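Local coordinates for ORF10 (PDB 6RIW), which forms the ketosynthase-chain length factor part of a polyunsaturated fatty acid synthase, and probably condenses acyl groups on acyl carrier protein into longer chains, at residues A[476-481]-A[744-749]; A[489-494]-A[831-836]; A[531-536]-A[554-559]; A[690-695]-A[838-843]. All blocks are in the same frame, centred on the assembly; numbering follows the deposited sequence.

Interaction 1 of 4, residues A[476-481]-A[744-749]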
loop_
_atom_site.group_PDB
_atom_site.type_symbol
_atom_site.label_atom_id
_atom_site.label_comp_id
_atom_site.label_asym_id
_atom_site.label_seq_id
_atom_site.Cartn_x
_atom_site.Cartn_y
_atom_site.Cartn_z
ATOM N N SER A 476 17.589 12.064 -6.351
ATOM C CA SER A 476 17.729 11.462 -5.033
ATOM C C SER A 476 17.730 12.538 -3.960
ATOM O O SER A 476 18.308 13.613 -4.141
ATOM C CB SER A 476 19.020 10.648 -4.952
ATOM O OG SER A 476 20.143 11.499 -5.147
ATOM N N HIS A 477 17.137 12.216 -2.821
ATOM C CA HIS A 477 17.168 13.087 -1.643
ATOM C C HIS A 477 17.333 12.175 -0.424
ATOM O O HIS A 477 16.349 11.634 0.093
ATOM C CB HIS A 477 15.902 13.924 -1.588
ATOM C CG HIS A 477 15.919 14.969 -0.520
ATOM N ND1 HIS A 477 15.083 16.063 -0.548
ATOM C CD2 HIS A 477 16.659 15.089 0.605
ATOM C CE1 HIS A 477 15.306 16.810 0.518
ATOM N NE2 HIS A 477 16.258 16.245 1.236
ATOM N N PHE A 478 18.579 11.992 0.013
ATOM C CA PHE A 478 18.920 11.108 1.130
ATOM C C PHE A 478 19.617 11.943 2.191
ATOM O O PHE A 478 20.736 12.426 1.969
ATOM C CB PHE A 478 19.823 9.967 0.677
ATOM C CG PHE A 478 19.139 8.955 -0.178
ATOM C CD1 PHE A 478 18.112 8.174 0.336
ATOM C CD2 PHE A 478 19.531 8.776 -1.498
ATOM C CE1 PHE A 478 17.490 7.218 -0.443
ATOM C CE2 PHE A 478 18.911 7.823 -2.292
ATOM C CZ PHE A 478 17.877 7.046 -1.751
ATOM N N GLY A 479 18.963 12.122 3.337
ATOM C CA GLY A 479 19.599 12.928 4.366
ATOM C C GLY A 479 19.819 14.327 3.833
ATOM O O GLY A 479 18.988 14.872 3.111
ATOM N N SER A 480 20.971 14.910 4.149
ATOM C CA SER A 480 21.256 16.247 3.631
ATOM C C SER A 480 21.777 16.239 2.195
ATOM O O SER A 480 22.046 17.316 1.652
ATOM C CB SER A 480 22.262 16.955 4.554
ATOM O OG SER A 480 23.438 16.178 4.625
ATOM N N ALA A 481 21.936 15.073 1.567
ATOM C CA ALA A 481 22.275 15.005 0.135
ATOM C C ALA A 481 20.972 15.156 -0.638
ATOM O O ALA A 481 20.259 14.190 -0.907
ATOM C CB ALA A 481 22.993 13.709 -0.204
ATOM N N GLY A 744 14.812 9.020 3.284
ATOM C CA GLY A 744 14.773 9.848 2.098
ATOM C C GLY A 744 13.896 9.249 1.013
ATOM O O GLY A 744 13.010 8.444 1.273
ATOM N N ALA A 745 14.147 9.707 -0.210
ATOM C CA ALA A 745 13.304 9.393 -1.354
ATOM C C ALA A 745 14.172 9.490 -2.598
ATOM O O ALA A 745 15.151 10.237 -2.617
ATOM C CB ALA A 745 12.095 10.349 -1.451
ATOM N N ALA A 746 13.824 8.719 -3.623
ATOM C CA ALA A 746 14.580 8.807 -4.866
ATOM C C ALA A 746 13.725 8.235 -5.983
ATOM O O ALA A 746 12.721 7.552 -5.732
ATOM C CB ALA A 746 15.934 8.070 -4.748
ATOM N N ALA A 747 14.119 8.526 -7.230
ATOM C CA ALA A 747 13.320 8.077 -8.357
ATOM C C ALA A 747 14.213 7.862 -9.563
ATOM O O ALA A 747 15.286 8.477 -9.681
ATOM C CB ALA A 747 12.192 9.077 -8.709
ATOM N N ILE A 748 13.783 6.939 -10.435
ATOM C CA ILE A 748 14.450 6.681 -11.705
ATOM C C ILE A 748 13.383 6.575 -12.785
ATOM O O ILE A 748 12.214 6.291 -12.518
ATOM C CB ILE A 748 15.315 5.394 -11.693
ATOM C CG1 ILE A 748 14.474 4.145 -11.438
ATOM C CG2 ILE A 748 16.483 5.529 -10.720
ATOM C CD1 ILE A 748 15.305 2.823 -11.556
ATOM N N VAL A 749 13.802 6.834 -14.017
ATOM C CA VAL A 749 12.976 6.632 -15.199
ATOM C C VAL A 749 13.633 5.525 -15.997
ATOM O O VAL A 749 14.843 5.577 -16.238
ATOM C CB VAL A 749 12.863 7.910 -16.049
ATOM C CG1 VAL A 749 12.100 7.607 -17.338
ATOM C CG2 VAL A 749 12.221 9.061 -15.264
#

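Interaction 2 of 4, residues A[489-494]-A[831-836]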
loop_
_atom_site.group_PDB
_atom_site.type_symbol
_atom_site.label_atom_id
_atom_site.label_comp_id
_atom_site.label_asym_id
_atom_site.label_seq_id
_atom_site.Cartn_x
_atom_site.Cartn_y
_atom_site.Cartn_z
ATOM N N THR A 489 28.511 13.424 -5.556
ATOM C CA THR A 489 29.718 13.936 -4.901
ATOM C C THR A 489 29.977 13.235 -3.577
ATOM O O THR A 489 31.112 12.848 -3.270
ATOM C CB THR A 489 29.561 15.429 -4.671
ATOM O OG1 THR A 489 29.448 16.074 -5.940
ATOM C CG2 THR A 489 30.747 15.988 -3.901
ATOM N N LEU A 490 28.928 13.072 -2.769
ATOM C CA LEU A 490 29.054 12.323 -1.525
ATOM C C LEU A 490 29.669 10.947 -1.759
ATOM O O LEU A 490 30.595 10.537 -1.048
ATOM C CB LEU A 490 27.666 12.209 -0.875
ATOM C CG LEU A 490 27.618 11.541 0.501
ATOM C CD1 LEU A 490 27.821 12.585 1.572
ATOM C CD2 LEU A 490 26.268 10.840 0.694
ATOM N N LEU A 491 29.141 10.191 -2.731
ATOM C CA LEU A 491 29.617 8.828 -2.935
ATOM C C LEU A 491 31.055 8.817 -3.433
ATOM O O LEU A 491 31.863 7.982 -3.006
ATOM C CB LEU A 491 28.710 8.112 -3.938
ATOM C CG LEU A 491 27.284 7.945 -3.442
ATOM C CD1 LEU A 491 26.392 7.453 -4.612
ATOM C CD2 LEU A 491 27.290 6.956 -2.292
ATOM N N ASN A 492 31.387 9.737 -4.333
ATOM C CA ASN A 492 32.733 9.740 -4.904
ATOM C C ASN A 492 33.778 10.089 -3.857
ATOM O O ASN A 492 34.907 9.595 -3.930
ATOM C CB ASN A 492 32.801 10.708 -6.078
ATOM C CG ASN A 492 32.202 10.117 -7.342
ATOM O OD1 ASN A 492 32.141 8.903 -7.484
ATOM N ND2 ASN A 492 31.749 10.966 -8.253
ATOM N N ASN A 493 33.412 10.907 -2.874
ATOM C CA ASN A 493 34.288 11.270 -1.772
ATOM C C ASN A 493 34.195 10.321 -0.585
ATOM O O ASN A 493 34.858 10.563 0.424
ATOM C CB ASN A 493 33.962 12.686 -1.307
ATOM C CG ASN A 493 34.151 13.701 -2.396
ATOM O OD1 ASN A 493 34.921 13.484 -3.319
ATOM N ND2 ASN A 493 33.451 14.828 -2.292
ATOM N N ASN A 494 33.397 9.257 -0.690
ATOM C CA ASN A 494 33.123 8.318 0.398
ATOM C C ASN A 494 32.790 9.053 1.700
ATOM O O ASN A 494 33.285 8.719 2.777
ATOM C CB ASN A 494 34.271 7.324 0.607
ATOM C CG ASN A 494 33.816 6.057 1.333
ATOM O OD1 ASN A 494 32.641 5.619 1.231
ATOM N ND2 ASN A 494 34.733 5.464 2.086
ATOM N N LYS A 831 24.572 1.912 2.238
ATOM C CA LYS A 831 24.078 2.210 3.594
ATOM C C LYS A 831 25.176 2.778 4.492
ATOM O O LYS A 831 24.885 3.463 5.491
ATOM C CB LYS A 831 23.472 0.958 4.225
ATOM C CG LYS A 831 22.231 0.482 3.457
ATOM C CD LYS A 831 21.540 -0.688 4.174
ATOM C CE LYS A 831 20.337 -1.253 3.368
ATOM N NZ LYS A 831 20.820 -1.751 2.022
ATOM N N ALA A 832 26.430 2.511 4.159
ATOM C CA ALA A 832 27.529 3.154 4.873
ATOM C C ALA A 832 27.544 4.670 4.661
ATOM O O ALA A 832 28.088 5.403 5.500
ATOM C CB ALA A 832 28.846 2.523 4.432
ATOM N N ASN A 833 26.971 5.160 3.562
ATOM C CA ASN A 833 26.935 6.595 3.296
ATOM C C ASN A 833 25.652 7.251 3.783
ATOM O O ASN A 833 25.700 8.378 4.282
ATOM C CB ASN A 833 27.100 6.880 1.787
ATOM C CG ASN A 833 28.247 6.121 1.194
ATOM O OD1 ASN A 833 28.072 5.011 0.706
ATOM N ND2 ASN A 833 29.445 6.699 1.258
ATOM N N ILE A 834 24.493 6.600 3.604
ATOM C CA ILE A 834 23.228 7.284 3.865
ATOM C C ILE A 834 22.299 6.428 4.730
ATOM O O ILE A 834 21.112 6.740 4.864
ATOM C CB ILE A 834 22.530 7.711 2.554
ATOM C CG1 ILE A 834 22.505 6.593 1.505
ATOM C CG2 ILE A 834 23.276 8.898 1.899
ATOM C CD1 ILE A 834 21.374 5.628 1.642
ATOM N N GLY A 835 22.827 5.364 5.343
ATOM C CA GLY A 835 22.028 4.582 6.286
ATOM C C GLY A 835 21.001 3.671 5.598
ATOM O O GLY A 835 20.952 3.539 4.381
ATOM N N HIS A 836 20.192 2.997 6.424
ATOM C CA HIS A 836 19.239 1.990 5.956
ATOM C C HIS A 836 17.903 2.680 5.716
ATOM O O HIS A 836 17.252 3.109 6.669
ATOM C CB HIS A 836 19.084 0.885 7.002
ATOM C CG HIS A 836 18.461 -0.372 6.480
ATOM N ND1 HIS A 836 17.504 -0.371 5.487
ATOM C CD2 HIS A 836 18.684 -1.674 6.789
ATOM C CE1 HIS A 836 17.156 -1.618 5.208
ATOM N NE2 HIS A 836 17.854 -2.431 5.988
#

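Interaction 3 of 4, residues A[531-536]-A[554-559]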
loop_
_atom_site.group_PDB
_atom_site.type_symbol
_atom_site.label_atom_id
_atom_site.label_comp_id
_atom_site.label_asym_id
_atom_site.label_seq_id
_atom_site.Cartn_x
_atom_site.Cartn_y
_atom_site.Cartn_z
ATOM N N GLU A 531 16.042 16.897 7.696
ATOM C CA GLU A 531 15.451 17.880 8.600
ATOM C C GLU A 531 14.270 18.596 7.955
ATOM O O GLU A 531 13.261 18.862 8.618
ATOM C CB GLU A 531 16.513 18.896 9.061
ATOM C CG GLU A 531 15.899 20.107 9.812
ATOM C CD GLU A 531 16.911 20.892 10.654
ATOM O OE1 GLU A 531 18.137 20.759 10.423
ATOM O OE2 GLU A 531 16.466 21.653 11.547
ATOM N N GLN A 532 14.365 18.898 6.662
ATOM C CA GLN A 532 13.365 19.708 5.979
ATOM C C GLN A 532 13.542 19.553 4.474
ATOM O O GLN A 532 14.586 19.112 3.995
ATOM C CB GLN A 532 13.481 21.184 6.386
ATOM C CG GLN A 532 14.836 21.785 6.067
ATOM C CD GLN A 532 15.056 23.122 6.779
ATOM O OE1 GLN A 532 14.782 23.259 7.973
ATOM N NE2 GLN A 532 15.531 24.109 6.041
ATOM N N LEU A 533 12.512 19.945 3.732
ATOM C CA LEU A 533 12.613 20.050 2.286
ATOM C C LEU A 533 12.085 21.405 1.832
ATOM O O LEU A 533 11.196 21.984 2.462
ATOM C CB LEU A 533 11.843 18.929 1.593
ATOM C CG LEU A 533 10.403 18.829 2.093
ATOM C CD1 LEU A 533 9.458 19.499 1.105
ATOM C CD2 LEU A 533 10.001 17.394 2.287
ATOM N N ASP A 534 12.641 21.902 0.730
ATOM C CA ASP A 534 12.123 23.073 0.029
ATOM C C ASP A 534 11.365 22.612 -1.211
ATOM O O ASP A 534 11.900 21.841 -2.015
ATOM C CB ASP A 534 13.251 24.012 -0.398
ATOM C CG ASP A 534 14.163 24.413 0.747
ATOM O OD1 ASP A 534 13.928 24.000 1.909
ATOM O OD2 ASP A 534 15.133 25.152 0.468
ATOM N N ILE A 535 10.134 23.086 -1.374
ATOM C CA ILE A 535 9.301 22.640 -2.485
ATOM C C ILE A 535 8.540 23.832 -3.054
ATOM O O ILE A 535 8.136 24.736 -2.316
ATOM C CB ILE A 535 8.352 21.506 -2.035
ATOM C CG1 ILE A 535 7.700 20.815 -3.236
ATOM C CG2 ILE A 535 7.313 22.012 -1.053
ATOM C CD1 ILE A 535 7.401 19.325 -2.988
ATOM N N ASP A 536 8.353 23.833 -4.373
ATOM C CA ASP A 536 7.625 24.899 -5.070
ATOM C C ASP A 536 6.133 24.605 -4.995
ATOM O O ASP A 536 5.619 23.769 -5.740
ATOM C CB ASP A 536 8.089 25.008 -6.521
ATOM C CG ASP A 536 7.182 25.907 -7.370
ATOM O OD1 ASP A 536 6.443 26.741 -6.807
ATOM O OD2 ASP A 536 7.221 25.786 -8.610
ATOM N N GLN A 554 4.574 12.240 0.888
ATOM C CA GLN A 554 4.099 12.495 -0.469
ATOM C C GLN A 554 4.874 13.630 -1.133
ATOM O O GLN A 554 5.217 13.536 -2.315
ATOM C CB GLN A 554 2.598 12.778 -0.443
ATOM C CG GLN A 554 1.797 11.543 0.034
ATOM C CD GLN A 554 0.417 11.406 -0.625
ATOM O OE1 GLN A 554 -0.089 12.339 -1.264
ATOM N NE2 GLN A 554 -0.200 10.224 -0.465
ATOM N N LEU A 555 5.203 14.689 -0.388
ATOM C CA LEU A 555 5.943 15.794 -1.001
ATOM C C LEU A 555 7.333 15.353 -1.450
ATOM O O LEU A 555 7.799 15.738 -2.530
ATOM C CB LEU A 555 6.057 16.955 -0.013
ATOM C CG LEU A 555 4.708 17.591 0.317
ATOM C CD1 LEU A 555 4.824 18.498 1.518
ATOM C CD2 LEU A 555 4.201 18.345 -0.887
ATOM N N MET A 556 8.020 14.565 -0.618
ATOM C CA MET A 556 9.351 14.084 -0.982
ATOM C C MET A 556 9.309 13.235 -2.240
ATOM O O MET A 556 10.174 13.382 -3.114
ATOM C CB MET A 556 9.968 13.272 0.153
ATOM C CG MET A 556 10.321 14.079 1.362
ATOM S SD MET A 556 12.012 14.683 1.266
ATOM C CE MET A 556 12.937 13.157 1.437
ATOM N N MET A 557 8.333 12.315 -2.331
ATOM C CA MET A 557 8.217 11.458 -3.509
ATOM C C MET A 557 7.916 12.290 -4.751
ATOM O O MET A 557 8.459 12.041 -5.835
ATOM C CB MET A 557 7.115 10.408 -3.300
ATOM C CG MET A 557 6.713 9.660 -4.588
ATOM S SD MET A 557 5.320 10.453 -5.466
ATOM C CE MET A 557 5.511 9.753 -7.108
ATOM N N MET A 558 7.050 13.285 -4.610
ATOM C CA MET A 558 6.642 14.066 -5.773
ATOM C C MET A 558 7.815 14.848 -6.341
ATOM O O MET A 558 7.976 14.944 -7.564
ATOM C CB MET A 558 5.505 15.010 -5.386
ATOM C CG MET A 558 4.176 14.293 -5.200
ATOM S SD MET A 558 3.155 15.245 -4.056
ATOM C CE MET A 558 2.611 16.515 -5.184
ATOM N N GLN A 559 8.639 15.427 -5.463
ATOM C CA GLN A 559 9.772 16.224 -5.923
ATOM C C GLN A 559 10.801 15.370 -6.662
ATOM O O GLN A 559 11.275 15.761 -7.735
ATOM C CB GLN A 559 10.425 16.941 -4.745
ATOM C CG GLN A 559 11.512 17.895 -5.138
ATOM C CD GLN A 559 11.755 18.937 -4.065
ATOM O OE1 GLN A 559 12.305 18.630 -3.008
ATOM N NE2 GLN A 559 11.321 20.172 -4.326
#

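Interaction 4 of 4, residues A[690-695]-A[838-843]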
loop_
_atom_site.group_PDB
_atom_site.type_symbol
_atom_site.label_atom_id
_atom_site.label_comp_id
_atom_site.label_asym_id
_atom_site.label_seq_id
_atom_site.Cartn_x
_atom_site.Cartn_y
_atom_site.Cartn_z
ATOM N N ILE A 690 9.917 4.877 -11.596
ATOM C CA ILE A 690 9.927 4.124 -10.340
ATOM C C ILE A 690 10.426 5.068 -9.260
ATOM O O ILE A 690 11.590 5.470 -9.278
ATOM C CB ILE A 690 10.797 2.867 -10.400
ATOM C CG1 ILE A 690 10.341 1.972 -11.564
ATOM C CG2 ILE A 690 10.686 2.128 -9.034
ATOM C CD1 ILE A 690 11.187 0.709 -11.731
ATOM N N ALA A 691 9.545 5.450 -8.343
ATOM C CA ALA A 691 9.938 6.304 -7.232
ATOM C C ALA A 691 9.898 5.487 -5.949
ATOM O O ALA A 691 9.284 4.410 -5.872
ATOM C CB ALA A 691 9.029 7.539 -7.124
ATOM N N ALA A 692 10.594 5.975 -4.942
ATOM C CA ALA A 692 10.654 5.234 -3.693
ATOM C C ALA A 692 10.760 6.249 -2.578
ATOM O O ALA A 692 11.467 7.241 -2.726
ATOM C CB ALA A 692 11.859 4.291 -3.646
ATOM N N VAL A 693 10.100 5.989 -1.453
ATOM C CA VAL A 693 10.196 6.912 -0.328
ATOM C C VAL A 693 10.025 6.124 0.959
ATOM O O VAL A 693 9.160 5.245 1.061
ATOM C CB VAL A 693 9.167 8.059 -0.427
ATOM C CG1 VAL A 693 7.742 7.524 -0.564
ATOM C CG2 VAL A 693 9.275 8.997 0.776
ATOM N N ASP A 694 10.877 6.421 1.930
ATOM C CA ASP A 694 10.664 5.941 3.291
ATOM C C ASP A 694 11.258 6.994 4.210
ATOM O O ASP A 694 12.480 7.194 4.243
ATOM C CB ASP A 694 11.303 4.570 3.530
ATOM C CG ASP A 694 10.714 3.866 4.753
ATOM O OD1 ASP A 694 10.103 4.575 5.602
ATOM O OD2 ASP A 694 10.835 2.622 4.861
ATOM N N LEU A 695 10.406 7.670 4.955
ATOM C CA LEU A 695 10.923 8.600 5.958
ATOM C C LEU A 695 11.200 7.810 7.239
ATOM O O LEU A 695 10.570 7.976 8.285
ATOM C CB LEU A 695 9.960 9.769 6.128
ATOM C CG LEU A 695 9.752 10.453 4.758
ATOM C CD1 LEU A 695 8.931 11.733 4.874
ATOM C CD2 LEU A 695 11.093 10.760 4.073
ATOM N N PHE A 838 15.203 1.274 4.327
ATOM C CA PHE A 838 14.127 0.291 4.395
ATOM C C PHE A 838 13.305 0.186 3.111
ATOM O O PHE A 838 13.782 -0.390 2.124
ATOM C CB PHE A 838 13.308 0.585 5.667
ATOM C CG PHE A 838 14.093 0.195 6.893
ATOM C CD1 PHE A 838 14.261 -1.166 7.184
ATOM C CD2 PHE A 838 14.814 1.140 7.618
ATOM C CE1 PHE A 838 15.070 -1.557 8.264
ATOM C CE2 PHE A 838 15.648 0.746 8.700
ATOM C CZ PHE A 838 15.767 -0.591 9.007
ATOM N N ASN A 839 12.077 0.708 3.076
ATOM C CA ASN A 839 11.295 0.474 1.850
ATOM C C ASN A 839 11.869 1.182 0.625
ATOM O O ASN A 839 11.527 0.814 -0.508
ATOM C CB ASN A 839 9.842 0.886 2.076
ATOM C CG ASN A 839 9.172 0.002 3.105
ATOM O OD1 ASN A 839 9.179 -1.206 2.962
ATOM N ND2 ASN A 839 8.614 0.598 4.161
ATOM N N ALA A 840 12.719 2.181 0.808
ATOM C CA ALA A 840 13.397 2.806 -0.319
ATOM C C ALA A 840 14.815 2.271 -0.541
ATOM O O ALA A 840 15.534 2.792 -1.406
ATOM C CB ALA A 840 13.433 4.333 -0.102
ATOM N N SER A 841 15.259 1.267 0.229
ATOM C CA SER A 841 16.681 0.902 0.208
ATOM C C SER A 841 17.131 0.383 -1.153
ATOM O O SER A 841 18.293 0.568 -1.531
ATOM C CB SER A 841 16.999 -0.154 1.277
ATOM O OG SER A 841 16.135 -1.272 1.158
ATOM N N GLY A 842 16.255 -0.296 -1.891
ATOM C CA GLY A 842 16.641 -0.737 -3.230
ATOM C C GLY A 842 16.962 0.411 -4.169
ATOM O O GLY A 842 17.828 0.279 -5.048
ATOM N N MET A 843 16.283 1.549 -4.001
ATOM C CA MET A 843 16.554 2.701 -4.864
ATOM C C MET A 843 17.920 3.320 -4.560
ATOM O O MET A 843 18.657 3.682 -5.486
ATOM C CB MET A 843 15.443 3.744 -4.720
ATOM C CG MET A 843 15.431 4.814 -5.811
ATOM S SD MET A 843 15.250 4.127 -7.469
ATOM C CE MET A 843 13.514 3.619 -7.409
HETATM O O HOH W 1 7.902 3.785 2.991
#

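Interaction 1 of 4, residues A[476-481]-A[744-749]
His477 and Ala745 form an antiparallel hydrogen-bonded pair, flanked by the non-hydrogen-bonded pairs Ser476-Ala746 and Phe478-Gly744, the two strands running 163° apart. His477 N donates a hydrogen bond to Ala745 O at 2.8 Å, and Ala745 N returns one to His477 O at 2.9 Å. That second carbonyl also meets a CA-H of Gly744, 3.1 Å from O to CA. Glycine suits this position: a beta carbon on Gly744 would run into His477 O and the backbone of Phe478. Phe478 supplies the main side-chain contact. With CG opposite its own carbonyl carbon (chi1 -71°), the ring leans across to the partner strand, where CZ meets Ala746 CB at 3.7 Å and Ala745 O sits over one face, offset toward the rim. Ser476 CB adds a 4.0 Å contact to the same Ala746 CB. With an alanine here in place of the phenylalanine, Ala746 CB would probably lose its aromatic neighbour and a gap would open beside Ala844 of helix 841-854 and the ring of Phe487. Beyond the pair, residues 478-481 make a type II' turn that reverses the chain at Gly479. His477 and Ala745 point to the other face, onto Met556 of helix 552-567. Such a sheet, with helix 841-854 on one face and helix 552-567 on the other, is one of the beta layers of the alpha-beta-alpha-beta-alpha thiolase fold, here in the chain length factor domain.

Interaction 2 of 4, residues A[489-494]-A[831-836]
Leu490 lays its CD2 methyl on Ile834, 3.8 Å from CG2, and brushes past Asn833 CB as the two side chains slide by each other in opposite directions. Its CG stands trans to the backbone N (chi1 -176°), which carries the branch off the helix toward 831-836. One residue on, Leu491 reaches the other part of Asn833: CD2 comes 3.7 Å from both CG and OD1, the leucine crossing the amide at about a right angle. Asn833 is thus gripped at its root and flank by two leucines, while its ND2 looks to the chain that leaves helix 484-492. The stronger bond there goes to Gln495 O; a weak one reaches Asn494 OD1, 3.4 Å from ND2, with the two amide planes 66° apart. Asn494 is the first residue to leave helical angles, with positive phi in a Schellman motif at the C-terminal end of the helix. Residues 831-836 read Lys-Ala-Asn-Ile-Gly-His, matching the KxNxGH signature of the ketosynthase family, whose lysine and histidine line the active site in ketosynthases proper. In this chain length factor domain Lys831 CE lies over the centre of the His836 ring, and Lys831 NZ bonds to His803 O. A leucine in place of Asn833 would probably leave Gln495 O without its N-H and the end of helix 484-492 less firmly tied. Leu491 also packs on Lys848 and Leu851 of helix 841-854, and Ile834 rests on Ala844 of that helix.

Interaction 3 of 4, residues A[531-536]-A[554-559]
Leu533 and Ile535, alternate residues of strand 532-536, face helix 552-567, and their side chains carry the apolar part of the contact. The leucine presses one methyl, CD2, into the bend of Met556, 3.5 Å from both CG and SD; the CG distance is tighter than usual for two carbons. Ile535 turns to the residue before Met556: CD1 lies 3.6 Å from Leu555 O and 4.0 Å from Leu555 CD2, the two side chains crossing at about a right angle.

The polar part is a single hydrogen bond from helix side chain to strand backbone. Gln559 stretches out, with CG trans to its backbone N (chi1 -174°), and NE2 donates a hydrogen bond to Asp534 O at 2.9 Å, with 162° at the hydrogen. The donor lies in the carbonyl plane on a lone pair, and the oxygen is in the plane of the glutamine amide, an arrangement that fixes the amide's rotation. On the way the glutamine side chain runs alongside Ile535 in the opposite direction, NE2 3.8 Å from Ile535 CG1. The side chain of Asp534 leaves the strand away from the helix, and its OD1 bonds to Thr909 OG1.

The segment axes approach to 9.7 Å at 59°. Strand 532-536 pairs with strand 907-911 in a small antiparallel sheet, and Ile910 of that second strand touches both Ile535 and Leu555. Asp536 then N-caps helix 537-540 through Leu538 N, while Met557, on another side of helix 552-567, packs on helix 642-653.

Interaction 4 of 4, residues A[690-695]-A[838-843]
Ala692 fits its methyl against the shallow dip between Ala840 and Met843, CB to CB 3.9 Å from the first and 3.8 Å from the second. With side chains this small, the 3-10 turn leading into helix 841-854 comes close to strand 687-694, and the CA atoms of Ala692 and Ala840 lie 5.0 Å apart. Met843 is the bump at one end. Its chain leaves with CG trans to the backbone N (chi1 -165°), then bends twice, curling CE back to the strand, 3.6 Å from Ile690 CG2 and 3.3 Å from Ile690 O. At the other end Asp694 reaches past Ala840, and its OD2 accepts a hydrogen bond from Asn839 N at 2.9 Å on the anti lone pair. Phe838 CB closes on the same oxygen at 3.3 Å, and the planes of the Asn839 amide and the carboxylate are 11° apart. Behind this edge, Ser841 sends both N and OG to Phe838 O, tightening the turn into the helix. Val669 of helix 668-682 touches Ala692 and Met843 as well. Two buried helices set against a sheet in this way are typical of the central helical layer of the thiolase fold.

In the fold
All four contacts lie in the second ketosynthase-like unit, the chain length factor domain. Interactions 1 and 4 are 8 Å apart between centres and share a sheet: strand 741-752 is bonded to 469-478 on one side and 687-694 on the other. Interaction 3, 10 Å from interaction 1, lies through helix 552-567 on the face of the sheet opposite helix 841-854. Interaction 2 flanks interaction 1 at 12 Å, Phe478 CB meeting Ile834 CG2 at 3.8 Å. Along the chain, interaction 3 is nested within the loop closed by interaction 1, whereas interactions 1, 2 and 4 interleave. Widely separated parts of the sequence are thereby locked into one layered domain.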